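Local coordinates for protein beta-mannosidase (Trichoderma harzianum, PDB 4CVU) that probably hydrolyses terminal, non-reducing beta-D-mannose residues from beta-mannosides, as a glycoside hydrolase of family 2, at residues 40-45 with 83-88; 114-119 with 154-159; 771-776 with 818-823. All blocks are in the same frame, centred on the assembly; numbering follows the deposited sequence.

Contact 1 (40-45 with 83-88). With NAG (2-acetamido-2-deoxy-beta-D-glucopyranose), chain C.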
loop_
_atom_site.group_PDB
_atom_site.type_symbol
_atom_site.label_atom_id
_atom_site.label_comp_id
_atom_site.label_asym_id
_atom_site.label_seq_id
_atom_site.Cartn_x
_atom_site.Cartn_y
_atom_site.Cartn_z
ATOM N N VAL A 40 -15.558 -3.599 22.979
ATOM C CA VAL A 40 -16.494 -3.566 21.846
ATOM C C VAL A 40 -16.710 -4.965 21.311
ATOM O O VAL A 40 -15.736 -5.668 21.024
ATOM C CB VAL A 40 -15.968 -2.682 20.719
ATOM C CG1 VAL A 40 -16.856 -2.785 19.474
ATOM C CG2 VAL A 40 -15.889 -1.228 21.209
ATOM N N THR A 41 -17.978 -5.347 21.163
ATOM C CA THR A 41 -18.346 -6.664 20.646
ATOM C C THR A 41 -19.302 -6.509 19.472
ATOM O O THR A 41 -20.098 -5.579 19.445
ATOM C CB THR A 41 -19.056 -7.545 21.696
ATOM O OG1 THR A 41 -20.098 -6.792 22.320
ATOM C CG2 THR A 41 -18.067 -8.035 22.769
ATOM N N ASN A 42 -19.233 -7.448 18.534
ATOM C CA ASN A 42 -20.094 -7.412 17.374
ATOM C C ASN A 42 -21.435 -8.056 17.678
ATOM O O ASN A 42 -21.758 -8.332 18.837
ATOM C CB ASN A 42 -19.386 -8.041 16.179
ATOM C CG ASN A 42 -19.292 -9.549 16.261
ATOM O OD1 ASN A 42 -18.994 -10.124 17.316
ATOM N ND2 ASN A 42 -19.475 -10.199 15.106
ATOM N N GLU A 43 -22.243 -8.268 16.647
ATOM C CA GLU A 43 -23.561 -8.860 16.823
ATOM C C GLU A 43 -23.535 -10.381 17.001
ATOM O O GLU A 43 -24.367 -10.932 17.718
ATOM C CB GLU A 43 -24.440 -8.503 15.617
ATOM C CG GLU A 43 -25.887 -8.900 15.785
ATOM C CD GLU A 43 -26.789 -8.338 14.693
ATOM O OE1 GLU A 43 -26.460 -7.302 14.048
ATOM O OE2 GLU A 43 -27.847 -8.940 14.483
ATOM N N TYR A 44 -22.594 -11.060 16.365
ATOM C CA TYR A 44 -22.610 -12.509 16.306
ATOM C C TYR A 44 -21.703 -13.193 17.343
ATOM O O TYR A 44 -21.414 -14.372 17.228
ATOM C CB TYR A 44 -22.343 -12.960 14.853
ATOM C CG TYR A 44 -23.250 -12.211 13.877
ATOM C CD1 TYR A 44 -24.642 -12.329 13.958
ATOM C CD2 TYR A 44 -22.728 -11.353 12.922
ATOM C CE1 TYR A 44 -25.476 -11.631 13.104
ATOM C CE2 TYR A 44 -23.558 -10.657 12.056
ATOM C CZ TYR A 44 -24.933 -10.801 12.149
ATOM O OH TYR A 44 -25.753 -10.097 11.306
ATOM N N GLY A 45 -21.278 -12.471 18.370
ATOM C CA GLY A 45 -20.495 -13.080 19.455
ATOM C C GLY A 45 -19.071 -13.533 19.146
ATOM O O GLY A 45 -18.443 -14.170 19.978
ATOM N N ALA A 83 -20.951 -2.063 8.737
ATOM C CA ALA A 83 -22.194 -1.282 8.792
ATOM C C ALA A 83 -23.442 -2.189 8.867
ATOM O O ALA A 83 -24.477 -1.764 9.348
ATOM C CB ALA A 83 -22.301 -0.392 7.565
ATOM N N ALA A 84 -23.357 -3.385 8.315
ATOM C CA ALA A 84 -24.484 -4.286 8.262
ATOM C C ALA A 84 -24.895 -4.942 9.600
ATOM O O ALA A 84 -25.902 -5.631 9.645
ATOM C CB ALA A 84 -24.281 -5.320 7.177
ATOM N N GLN A 85 -24.115 -4.774 10.664
ATOM C CA GLN A 85 -24.427 -5.372 11.968
ATOM C C GLN A 85 -24.348 -4.434 13.181
ATOM O O GLN A 85 -23.841 -3.346 13.091
ATOM C CB GLN A 85 -23.562 -6.583 12.214
ATOM C CG GLN A 85 -22.135 -6.246 12.516
ATOM C CD GLN A 85 -21.286 -7.482 12.679
ATOM O OE1 GLN A 85 -21.346 -8.109 13.690
ATOM N NE2 GLN A 85 -20.496 -7.814 11.681
ATOM N N ASN A 86 -24.882 -4.872 14.314
ATOM C CA ASN A 86 -24.777 -4.156 15.593
ATOM C C ASN A 86 -23.408 -4.194 16.255
ATOM O O ASN A 86 -22.719 -5.164 16.175
ATOM C CB ASN A 86 -25.771 -4.673 16.636
ATOM C CG ASN A 86 -27.219 -4.291 16.352
ATOM O OD1 ASN A 86 -27.645 -4.272 15.235
ATOM N ND2 ASN A 86 -27.964 -3.999 17.392
ATOM N N TRP A 87 -23.044 -3.128 16.926
ATOM C CA TRP A 87 -21.833 -3.078 17.739
ATOM C C TRP A 87 -22.186 -2.580 19.116
ATOM O O TRP A 87 -22.846 -1.583 19.261
ATOM C CB TRP A 87 -20.762 -2.156 17.086
ATOM C CG TRP A 87 -20.327 -2.745 15.811
ATOM C CD1 TRP A 87 -20.921 -2.561 14.590
ATOM C CD2 TRP A 87 -19.302 -3.718 15.627
ATOM N NE1 TRP A 87 -20.300 -3.336 13.651
ATOM C CE2 TRP A 87 -19.301 -4.061 14.260
ATOM C CE3 TRP A 87 -18.371 -4.322 16.484
ATOM C CZ2 TRP A 87 -18.394 -4.985 13.711
ATOM C CZ3 TRP A 87 -17.459 -5.218 15.951
ATOM C CH2 TRP A 87 -17.474 -5.543 14.568
ATOM N N THR A 88 -21.701 -3.254 20.140
ATOM C CA THR A 88 -22.034 -2.876 21.486
ATOM C C THR A 88 -20.789 -2.446 22.232
ATOM O O THR A 88 -19.779 -3.197 22.270
ATOM C CB THR A 88 -22.773 -4.031 22.223
ATOM O OG1 THR A 88 -24.037 -4.266 21.586
ATOM C CG2 THR A 88 -22.983 -3.713 23.688
HETATM C C1 NAG C . -29.322 -3.643 17.337
HETATM C C2 NAG C . -30.088 -4.585 18.300
HETATM C C3 NAG C . -31.544 -4.158 18.416
HETATM C C4 NAG C . -31.686 -2.664 18.700
HETATM C C5 NAG C . -30.787 -1.815 17.766
HETATM C C6 NAG C . -30.771 -0.322 18.161
HETATM C C7 NAG C . -29.206 -6.841 18.424
HETATM C C8 NAG C . -29.181 -8.250 17.909
HETATM N N2 NAG C . -30.026 -5.970 17.844
HETATM O O3 NAG C . -32.146 -4.919 19.452
HETATM O O4 NAG C . -33.046 -2.309 18.494
HETATM O O5 NAG C . -29.455 -2.301 17.765
HETATM O O6 NAG C . -30.052 -0.096 19.362
HETATM O O7 NAG C . -28.481 -6.533 19.345
HETATM O O HOH W 1 -19.010 -5.286 24.435
HETATM O O HOH W 2 -23.623 -5.798 19.209
HETATM O O HOH W 3 -24.766 -8.528 9.458
#

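Contact 2 (114-119 with 154-159). With NAG (2-acetamido-2-deoxy-beta-D-glucopyranose), chain C; NAG (2-acetamido-2-deoxy-beta-D-glucopyranose), chain B.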
loop_
_atom_site.group_PDB
_atom_site.type_symbol
_atom_site.label_atom_id
_atom_site.label_comp_id
_atom_site.label_asym_id
_atom_site.label_seq_id
_atom_site.Cartn_x
_atom_site.Cartn_y
_atom_site.Cartn_z
ATOM N N THR A 114 -25.859 6.009 15.851
ATOM C CA THR A 114 -27.053 6.848 16.031
ATOM C C THR A 114 -28.154 6.089 16.864
ATOM O O THR A 114 -28.362 6.388 18.032
ATOM C CB THR A 114 -27.614 7.312 14.656
ATOM O OG1 THR A 114 -26.730 8.275 14.094
ATOM C CG2 THR A 114 -28.984 7.954 14.785
ATOM N N TYR A 115 -28.838 5.112 16.243
ATOM C CA TYR A 115 -29.816 4.267 16.934
ATOM C C TYR A 115 -29.059 3.402 17.938
ATOM O O TYR A 115 -28.147 2.658 17.561
ATOM C CB TYR A 115 -30.576 3.350 15.991
ATOM C CG TYR A 115 -31.401 4.008 14.894
ATOM C CD1 TYR A 115 -32.627 4.597 15.163
ATOM C CD2 TYR A 115 -30.972 3.981 13.581
ATOM C CE1 TYR A 115 -33.387 5.185 14.136
ATOM C CE2 TYR A 115 -31.729 4.520 12.555
ATOM C CZ TYR A 115 -32.920 5.145 12.823
ATOM O OH TYR A 115 -33.647 5.708 11.765
ATOM N N ALA A 116 -29.426 3.509 19.211
ATOM C CA ALA A 116 -28.734 2.800 20.285
ATOM C C ALA A 116 -29.737 2.326 21.362
ATOM O O ALA A 116 -30.861 2.808 21.467
ATOM C CB ALA A 116 -27.684 3.698 20.902
ATOM N N THR A 117 -29.304 1.354 22.138
ATOM C CA THR A 117 -30.074 0.892 23.277
ATOM C C THR A 117 -29.136 1.009 24.476
ATOM O O THR A 117 -28.136 0.303 24.548
ATOM C CB THR A 117 -30.551 -0.560 23.069
ATOM O OG1 THR A 117 -31.370 -0.629 21.898
ATOM C CG2 THR A 117 -31.354 -1.069 24.276
ATOM N N VAL A 118 -29.444 1.926 25.386
ATOM C CA VAL A 118 -28.589 2.172 26.541
ATOM C C VAL A 118 -29.092 1.332 27.717
ATOM O O VAL A 118 -30.296 1.343 28.011
ATOM C CB VAL A 118 -28.609 3.666 26.928
ATOM C CG1 VAL A 118 -27.638 3.940 28.070
ATOM C CG2 VAL A 118 -28.282 4.548 25.726
ATOM N N LYS A 119 -28.175 0.616 28.370
ATOM C CA LYS A 119 -28.479 -0.202 29.534
ATOM C C LYS A 119 -27.559 0.121 30.692
ATOM O O LYS A 119 -26.360 0.290 30.516
ATOM C CB LYS A 119 -28.345 -1.694 29.241
ATOM C CG LYS A 119 -29.453 -2.281 28.403
ATOM C CD LYS A 119 -29.377 -3.801 28.415
ATOM C CE LYS A 119 -30.152 -4.397 27.253
ATOM N NZ LYS A 119 -30.532 -5.820 27.484
ATOM N N ILE A 154 -23.977 0.096 25.627
ATOM C CA ILE A 154 -24.655 0.835 24.576
ATOM C C ILE A 154 -24.639 0.019 23.286
ATOM O O ILE A 154 -23.604 -0.097 22.594
ATOM C CB ILE A 154 -24.004 2.219 24.342
ATOM C CG1 ILE A 154 -23.670 2.893 25.673
ATOM C CG2 ILE A 154 -24.933 3.108 23.526
ATOM C CD1 ILE A 154 -22.886 4.171 25.529
ATOM N N ASN A 155 -25.772 -0.567 22.958
ATOM C CA ASN A 155 -25.868 -1.444 21.796
ATOM C C ASN A 155 -26.298 -0.625 20.587
ATOM O O ASN A 155 -27.432 -0.193 20.531
ATOM C CB ASN A 155 -26.846 -2.582 22.105
ATOM C CG ASN A 155 -26.984 -3.574 20.967
ATOM O OD1 ASN A 155 -26.402 -3.412 19.910
ATOM N ND2 ASN A 155 -27.770 -4.619 21.196
ATOM N N PHE A 156 -25.368 -0.398 19.650
ATOM C CA PHE A 156 -25.594 0.432 18.457
ATOM C C PHE A 156 -26.100 -0.389 17.275
ATOM O O PHE A 156 -25.509 -1.409 16.926
ATOM C CB PHE A 156 -24.318 1.175 18.041
ATOM C CG PHE A 156 -23.843 2.208 19.022
ATOM C CD1 PHE A 156 -24.308 3.518 18.966
ATOM C CD2 PHE A 156 -22.915 1.884 20.008
ATOM C CE1 PHE A 156 -23.869 4.471 19.877
ATOM C CE2 PHE A 156 -22.477 2.831 20.912
ATOM C CZ PHE A 156 -22.948 4.124 20.851
ATOM N N GLY A 157 -27.207 0.041 16.663
ATOM C CA GLY A 157 -27.792 -0.691 15.538
ATOM C C GLY A 157 -27.011 -0.602 14.246
ATOM O O GLY A 157 -26.147 0.260 14.070
ATOM N N SER A 158 -27.301 -1.530 13.343
ATOM C CA SER A 158 -26.965 -1.403 11.941
ATOM C C SER A 158 -27.962 -0.391 11.368
ATOM O O SER A 158 -29.153 -0.631 11.418
ATOM C CB SER A 158 -27.114 -2.734 11.237
ATOM O OG SER A 158 -26.939 -2.599 9.847
ATOM N N VAL A 159 -27.462 0.753 10.864
ATOM C CA VAL A 159 -28.348 1.819 10.430
ATOM C C VAL A 159 -29.095 1.507 9.116
ATOM O O VAL A 159 -30.300 1.791 9.010
ATOM C CB VAL A 159 -27.651 3.188 10.408
ATOM C CG1 VAL A 159 -28.590 4.302 9.964
ATOM C CG2 VAL A 159 -27.112 3.544 11.784
HETATM C C1 NAG C . -29.322 -3.643 17.337
HETATM C C2 NAG C . -30.088 -4.585 18.300
HETATM C C3 NAG C . -31.544 -4.158 18.416
HETATM C C4 NAG C . -31.686 -2.664 18.700
HETATM C C5 NAG C . -30.787 -1.815 17.766
HETATM C C6 NAG C . -30.771 -0.322 18.161
HETATM C C7 NAG C . -29.206 -6.841 18.424
HETATM C C8 NAG C . -29.181 -8.250 17.909
HETATM N N2 NAG C . -30.026 -5.970 17.844
HETATM O O3 NAG C . -32.146 -4.919 19.452
HETATM O O4 NAG C . -33.046 -2.309 18.494
HETATM O O5 NAG C . -29.455 -2.301 17.765
HETATM O O6 NAG C . -30.052 -0.096 19.362
HETATM O O7 NAG C . -28.481 -6.533 19.345
HETATM C C1 NAG B . -33.629 -1.731 19.690
HETATM C C2 NAG B . -34.881 -0.929 19.336
HETATM C C3 NAG B . -35.535 -0.331 20.588
HETATM C C4 NAG B . -35.700 -1.376 21.679
HETATM C C5 NAG B . -34.364 -2.105 21.904
HETATM C C6 NAG B . -34.488 -3.192 22.963
HETATM C C7 NAG B . -34.789 0.215 17.145
HETATM C C8 NAG B . -35.388 -0.930 16.441
HETATM N N2 NAG B . -34.565 0.157 18.438
HETATM O O3 NAG B . -36.762 0.278 20.260
HETATM O O4 NAG B . -36.091 -0.689 22.855
HETATM O O5 NAG B . -33.952 -2.705 20.688
HETATM O O6 NAG B . -35.337 -4.157 22.405
HETATM O O7 NAG B . -34.460 1.221 16.491
HETATM O O HOH W 4 -26.816 3.238 15.090
#

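Contact 3 (771-776 with 818-823)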
loop_
_atom_site.group_PDB
_atom_site.type_symbol
_atom_site.label_atom_id
_atom_site.label_comp_id
_atom_site.label_asym_id
_atom_site.label_seq_id
_atom_site.Cartn_x
_atom_site.Cartn_y
_atom_site.Cartn_z
ATOM N N LEU A 771 2.407 46.200 -17.556
ATOM C CA LEU A 771 1.951 45.272 -18.584
ATOM C C LEU A 771 3.101 45.015 -19.554
ATOM O O LEU A 771 3.364 45.845 -20.441
ATOM C CB LEU A 771 0.768 45.874 -19.329
ATOM C CG LEU A 771 -0.422 46.240 -18.425
ATOM C CD1 LEU A 771 -1.440 47.087 -19.167
ATOM C CD2 LEU A 771 -1.070 44.985 -17.863
ATOM N N THR A 772 3.776 43.878 -19.375
ATOM C CA THR A 772 4.992 43.559 -20.099
ATOM C C THR A 772 4.833 42.355 -21.024
ATOM O O THR A 772 4.721 41.230 -20.552
ATOM C CB THR A 772 6.141 43.241 -19.119
ATOM O OG1 THR A 772 6.263 44.302 -18.173
ATOM C CG2 THR A 772 7.484 43.053 -19.871
ATOM N N TRP A 773 4.887 42.596 -22.335
ATOM C CA TRP A 773 4.800 41.534 -23.328
ATOM C C TRP A 773 6.205 41.013 -23.689
ATOM O O TRP A 773 7.056 41.781 -24.164
ATOM C CB TRP A 773 4.118 42.031 -24.595
ATOM C CG TRP A 773 2.642 42.187 -24.533
ATOM C CD1 TRP A 773 1.939 43.342 -24.316
ATOM C CD2 TRP A 773 1.663 41.160 -24.749
ATOM N NE1 TRP A 773 0.591 43.092 -24.358
ATOM C CE2 TRP A 773 0.395 41.764 -24.639
ATOM C CE3 TRP A 773 1.737 39.792 -25.027
ATOM C CZ2 TRP A 773 -0.807 41.030 -24.783
ATOM C CZ3 TRP A 773 0.542 39.064 -25.162
ATOM C CH2 TRP A 773 -0.705 39.696 -25.054
ATOM N N VAL A 774 6.436 39.715 -23.462
ATOM C CA VAL A 774 7.669 39.055 -23.886
ATOM C C VAL A 774 7.340 37.809 -24.702
ATOM O O VAL A 774 6.220 37.319 -24.648
ATOM C CB VAL A 774 8.546 38.684 -22.684
ATOM C CG1 VAL A 774 8.885 39.932 -21.882
ATOM C CG2 VAL A 774 7.864 37.658 -21.808
ATOM N N ASP A 775 8.314 37.301 -25.456
ATOM C CA ASP A 775 8.199 35.962 -26.066
ATOM C C ASP A 775 8.621 34.923 -25.019
ATOM O O ASP A 775 9.049 35.291 -23.931
ATOM C CB ASP A 775 9.023 35.859 -27.378
ATOM C CG ASP A 775 10.538 36.010 -27.173
ATOM O OD1 ASP A 775 11.046 35.803 -26.055
ATOM O OD2 ASP A 775 11.248 36.339 -28.168
ATOM N N LEU A 776 8.527 33.642 -25.343
ATOM C CA LEU A 776 8.702 32.568 -24.330
ATOM C C LEU A 776 10.173 32.239 -24.005
ATOM O O LEU A 776 10.474 31.370 -23.163
ATOM C CB LEU A 776 7.884 31.338 -24.718
ATOM C CG LEU A 776 6.404 31.659 -25.056
ATOM C CD1 LEU A 776 5.628 30.439 -25.523
ATOM C CD2 LEU A 776 5.674 32.283 -23.874
ATOM N N SER A 818 1.613 32.096 -30.314
ATOM C CA SER A 818 2.072 30.915 -29.594
ATOM C C SER A 818 3.483 31.080 -29.055
ATOM O O SER A 818 4.070 30.159 -28.505
ATOM C CB SER A 818 1.916 29.647 -30.436
ATOM O OG SER A 818 2.845 29.642 -31.490
ATOM N N ASP A 819 4.031 32.263 -29.233
ATOM C CA ASP A 819 5.340 32.614 -28.693
ATOM C C ASP A 819 5.184 33.994 -28.035
ATOM O O ASP A 819 5.859 34.946 -28.386
ATOM C CB ASP A 819 6.397 32.608 -29.818
ATOM C CG ASP A 819 7.836 32.695 -29.304
ATOM O OD1 ASP A 819 8.102 32.401 -28.119
ATOM O OD2 ASP A 819 8.718 33.066 -30.103
ATOM N N ALA A 820 4.220 34.083 -27.101
ATOM C CA ALA A 820 3.912 35.341 -26.428
ATOM C C ALA A 820 3.253 35.161 -25.068
ATOM O O ALA A 820 2.365 34.343 -24.893
ATOM C CB ALA A 820 3.012 36.176 -27.313
ATOM N N VAL A 821 3.660 35.977 -24.111
ATOM C CA VAL A 821 2.979 36.025 -22.828
ATOM C C VAL A 821 3.016 37.444 -22.312
ATOM O O VAL A 821 4.008 38.175 -22.494
ATOM C CB VAL A 821 3.616 35.051 -21.803
ATOM C CG1 VAL A 821 5.042 35.463 -21.469
ATOM C CG2 VAL A 821 2.776 34.973 -20.533
ATOM N N LEU A 822 1.921 37.826 -21.655
ATOM C CA LEU A 822 1.769 39.130 -21.045
ATOM C C LEU A 822 1.856 38.966 -19.548
ATOM O O LEU A 822 1.044 38.273 -18.967
ATOM C CB LEU A 822 0.419 39.752 -21.410
ATOM C CG LEU A 822 -0.013 41.013 -20.621
ATOM C CD1 LEU A 822 0.972 42.158 -20.775
ATOM C CD2 LEU A 822 -1.389 41.479 -21.089
ATOM N N VAL A 823 2.819 39.635 -18.927
ATOM C CA VAL A 823 3.030 39.539 -17.491
ATOM C C VAL A 823 2.460 40.800 -16.862
ATOM O O VAL A 823 2.815 41.904 -17.247
ATOM C CB VAL A 823 4.516 39.373 -17.139
ATOM C CG1 VAL A 823 4.700 39.275 -15.637
ATOM C CG2 VAL A 823 5.081 38.159 -17.847
HETATM O O HOH W 5 4.788 43.520 -15.797
#

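Contact 1 (40-45 with 83-88)
Gln85 reaches across to residues 42-44 and offers its amide oxygen to two donors. Gln85 OE1 accepts from the backbone Glu43 N at 3.1 Å, nearly straight, and from the side-chain Asn42 ND2, also at 3.1 Å but more bent, at 136°. Both donors lie in its carbonyl plane, and the Asn42 bond uses a lone pair. Gln85 holds CG between its own N and carbonyl carbon (chi1 73°) and then runs extended, which carries the amide over to the turn. A glutamine is long enough to bring its C=O to the backbone of residues 42-43 while its N-H end still binds Trp81 O.

Glu43 replies in the other direction. Its CG stands opposite the backbone N (chi1 -172°), and the extended chain brings Glu43 OE1 to the backbone Asn86 N at 2.9 Å, on the anti side of the carboxylate. On the Trp87 side, Asn42 CB sits over the six-membered ring, 3.7 Å from its centroid, a CH-pi contact, while Val40 CG1 meets Trp87 CE3. The paired strands close the far end: Thr41 and Thr88 form an antiparallel hydrogen-bonded pair, and a water links Thr41 OG1 to Thr88 O.

Farther out, Asn46 and Ile47 bind the Asn42 amide, and Ile82 O takes Trp87 NE1. Asn86 ND2 is covalently joined to NAG C1.

The glycosylated asparagine is therefore held at two points: its backbone N-H by Glu43 OE1, whose charge is probably balanced by a salt bridge to Arg161 of helix 159-168, and its linkage N-H by Asn155 OD1.

Contact 2 (114-119 with 154-159)
Ala116 CB touches both Ile154 CG2, 3.8 Å away, and Phe156 CD1, 3.9 Å away, at the apolar centre of two antiparallel strands. The small methyl lets the larger groups of the facing strand come up beside it. Ile154 CG2, anti to the backbone N, is the branch turned to Ala116; at 4.3 Å it also meets Val118 CG2. Beyond the strand end, the edge of the Tyr115 ring meets Val159 CG1, and Ile162, Ile163 and Ile166 of helix 159-168 pack against the same tyrosine.

The backbones are joined by Thr117 N to Asn155 O, Asn155 N to Thr117 O, and Gly157 N to Tyr115 O. A water bridges Thr114 N, Tyr115 O and Gly157 O. Gly157 CA lies 3.2 Å from NAG O5 of chain C; with no side chain there, the sugar packs directly on the backbone.

Thr117 and Asn155 form the polar edge, on the other face. Thr117 OG1 donates to NAG O6 at 2.9 Å, and that hydroxyl in turn donates a hydrogen bond to Asn155 O. With CG opposite its N (chi1 -178°), Asn155 extends ND2 to NAG O7 at 2.8 Å, nearly straight (168°). In this protein that face thus holds the glycan joined at Asn86.

The apolar face of Ala116, Val118, Ile154 and Phe156, where Val118 and Ile154 pack on Phe109 of strand 103-109 in another sheet, is consistent with the beta-sandwich of the galactose-binding-like domain of family 2 glycoside hydrolases.

Contact 3 (771-776 with 818-823)
Ser818 opens the second segment with its backbone: Ser818 O lies 3.4 Å from Leu776 CD1, and its own hydroxyl is bound to Asp816.

The end of the Asp819 side chain comes near the first segment. With CG opposite its N (chi1 -169°), its carboxylate slides past the Leu776 side chain in the opposite direction, and Asp819 OD1 accepts from Leu776 N at 3.1 Å. The donor stands above the carboxylate plane, 37° out of it. An acceptor suits this place because the strand pairing has ended and a side chain takes over the backbone N-H. Asp775 OD2 comes within 4.6 Å of Asp819 OD2, a like-charge approach that is probably eased because the backbone N-H of Lys779 binds Asp775 OD1, with Lys858 a long, weak ion-pair partner of Asp819.

Ala820 CB packs loosely near Trp773 CZ3, 4.4 Å away, and Ile814 packs on both residues.

Val821 begins the regular ladder, exchanging two backbone bonds with Val774. The two valines lie side by side pointing the same way, Val774 CG2 to Val821 CG1 3.6 Å, and Leu776 CD2 abuts Val821 CB.

Leu822 lies on the face of Trp773 and lays CB over its six-membered ring, 3.6 Å from the centroid and just 1° off the normal. Its CD1 reaches over the indole near NE1, while CD2 meets CZ2. Phe849 touches both residues.

Val823, on the face of Val774 and Val821, pairs with Thr772, where a water joins Thr772 OG1 to Val823 O.

Alternating side chains on twisted antiparallel strands, with a buried tryptophan, fit the Ig-like beta-sandwich of the mannosidase Ig/CBM-like domain.

Contacts 1 and 2 belong to one antiparallel sheet, where strands 87-91 and 152-156 are neighbours, and their centres lie 10 Å apart. Trp87 O and Phe156 N probably bond between them, and the same sugar, joined to contact 1, is gripped by contact 2. Contact 1 is partly buried and relies on side-chain amides and a carboxylate where the strands give way to a turn; contact 2 is buried, with an apolar face and one that hydrogen-bonds the glycan. Contact 3, about 65 Å from either between centres and across the chain's centre, is also buried and, like contact 2, a regular antiparallel ladder, but in a separate domain, with a Trp773-Leu822 CH-pi contact and no sugar.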